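Local coordinates for protein cycloalternan-forming enzyme (Listeria monocytogenes serovar 1/2a, PDB 5F7U) that belongs to glycoside hydrolase family 31 and joins a TIM-barrel domain to several beta-rich domains, including a family 6 carbohydrate-binding module, at residues Asp50-Trp55 against Lys97-Gly102. The protein carries 1 engineered substitution. Residues are numbered along the deposited sequence; the frame is centred on the assembly and turned at random.
Sequences DVWVEW and KGSTNG
W52 and K97 face each other as a hydrogen-bonded pair between the antiparallel strands 49-57 and 91-100, in the beta-sandwich at the N-terminal end of the chain. Their backbones exchange two bonds, W52 N to K97 O (3.0 Å) and K97 N to W52 O (2.9 Å). D50 and S99 form the next such pair, through D50 N to S99 O (2.8 Å) and S99 N to D50 O. V51 and G98 lie between them, and V51 turns to the other side, onto I40, T42 and W79.

On the W52 side, chi1 of 72° sets CG between backbone N and carbonyl carbon and lays the indole over K97. K97 CB makes a CH-pi contact, 3.8 Å from the centroid of the W52 six-membered ring, while S99 OG sits at the ring edge, 3.3 Å from W52 CZ3. E54 fixes the indole's other end: E54 OE2 accepts W52 NE1-H (2.9 Å) and lies in the indole plane, and K97 NZ comes to E54 OE1 from above the carboxylate plane in a salt bridge (3.0 Å). At the far end a water links D50 OD2, S99 OG and G102 N. One non-hydrogen-bonded pair thus separates two hydrogen-bonded ones, in a domain consistent with the immunoglobulin-like sandwich of the E-set clan.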
# COMPACT_ATOMS: atom_id res chain seq x y z
N ASP A 50 27.98 -36.57 31.57
CA ASP A 50 27.66 -37.40 30.41
C ASP A 50 26.33 -36.95 29.84
O ASP A 50 25.40 -36.65 30.60
CB ASP A 50 27.55 -38.88 30.80
CG ASP A 50 28.82 -39.41 31.39
OD1 ASP A 50 29.89 -39.28 30.76
OD2 ASP A 50 28.75 -39.98 32.50
N VAL A 51 26.25 -36.88 28.51
CA VAL A 51 25.02 -36.55 27.82
C VAL A 51 24.82 -37.60 26.74
O VAL A 51 25.75 -37.94 26.00
CB VAL A 51 25.03 -35.12 27.20
CG1 VAL A 51 23.78 -34.85 26.37
CG2 VAL A 51 25.14 -34.09 28.31
N TRP A 52 23.61 -38.14 26.70
CA TRP A 52 23.30 -39.21 25.77
C TRP A 52 21.85 -39.16 25.34
O TRP A 52 21.04 -38.41 25.90
CB TRP A 52 23.67 -40.58 26.36
CG TRP A 52 22.77 -41.06 27.45
CD1 TRP A 52 21.72 -41.92 27.32
CD2 TRP A 52 22.83 -40.70 28.83
NE1 TRP A 52 21.13 -42.14 28.55
CE2 TRP A 52 21.79 -41.40 29.49
CE3 TRP A 52 23.67 -39.87 29.59
CZ2 TRP A 52 21.56 -41.30 30.88
CZ3 TRP A 52 23.44 -39.75 30.98
CH2 TRP A 52 22.39 -40.47 31.60
N VAL A 53 21.53 -39.95 24.32
CA VAL A 53 20.19 -39.96 23.75
C VAL A 53 19.68 -41.40 23.79
O VAL A 53 20.37 -42.31 23.33
CB VAL A 53 20.17 -39.43 22.31
CG1 VAL A 53 18.74 -39.42 21.76
CG2 VAL A 53 20.79 -38.04 22.25
N GLU A 54 18.50 -41.57 24.37
CA GLU A 54 17.78 -42.83 24.36
C GLU A 54 16.66 -42.73 23.34
O GLU A 54 15.93 -41.74 23.31
CB GLU A 54 17.25 -43.13 25.75
CG GLU A 54 18.38 -43.35 26.74
CD GLU A 54 17.91 -43.64 28.15
OE1 GLU A 54 16.69 -43.80 28.37
OE2 GLU A 54 18.78 -43.74 29.04
N TRP A 55 16.53 -43.74 22.49
CA TRP A 55 15.67 -43.55 21.31
C TRP A 55 15.21 -44.84 20.66
O TRP A 55 15.80 -45.90 20.90
CB TRP A 55 16.36 -42.64 20.28
CG TRP A 55 17.62 -43.18 19.63
CD1 TRP A 55 18.79 -43.54 20.25
CD2 TRP A 55 17.83 -43.37 18.24
NE1 TRP A 55 19.70 -43.97 19.33
CE2 TRP A 55 19.15 -43.85 18.08
CE3 TRP A 55 17.03 -43.15 17.10
CZ2 TRP A 55 19.70 -44.16 16.82
CZ3 TRP A 55 17.57 -43.46 15.85
CH2 TRP A 55 18.90 -43.95 15.72
N LYS A 97 19.31 -36.86 27.62
CA LYS A 97 19.61 -37.07 29.04
C LYS A 97 20.98 -36.55 29.43
O LYS A 97 21.92 -36.63 28.64
CB LYS A 97 19.54 -38.56 29.42
CG LYS A 97 18.15 -39.15 29.26
CD LYS A 97 18.03 -40.46 30.01
CE LYS A 97 16.57 -40.87 30.07
NZ LYS A 97 16.46 -42.14 30.86
N GLY A 98 21.08 -36.00 30.64
CA GLY A 98 22.37 -35.63 31.21
C GLY A 98 22.47 -36.06 32.66
O GLY A 98 21.48 -36.02 33.38
N SER A 99 23.67 -36.48 33.07
CA SER A 99 23.98 -36.70 34.48
C SER A 99 25.46 -36.50 34.74
O SER A 99 26.28 -36.57 33.81
CB SER A 99 23.55 -38.09 34.93
OG SER A 99 24.17 -39.08 34.16
N THR A 100 25.80 -36.25 36.00
CA THR A 100 27.18 -36.03 36.41
C THR A 100 27.59 -37.17 37.33
O THR A 100 26.86 -37.50 38.28
CB THR A 100 27.35 -34.65 37.10
OG1 THR A 100 26.85 -33.63 36.23
CG2 THR A 100 28.83 -34.36 37.40
N ASN A 101 28.73 -37.79 37.02
CA ASN A 101 29.30 -38.91 37.80
C ASN A 101 28.29 -40.01 38.17
O ASN A 101 28.23 -40.46 39.32
CB ASN A 101 30.03 -38.40 39.06
CG ASN A 101 31.10 -37.35 38.76
OD1 ASN A 101 31.95 -37.53 37.88
ND2 ASN A 101 31.08 -36.26 39.52
N GLY A 102 27.48 -40.43 37.19
CA GLY A 102 26.48 -41.49 37.39
C GLY A 102 25.27 -41.18 38.27
O GLY A 102 24.53 -42.10 38.65
O HOH W 1 26.96 -39.48 34.65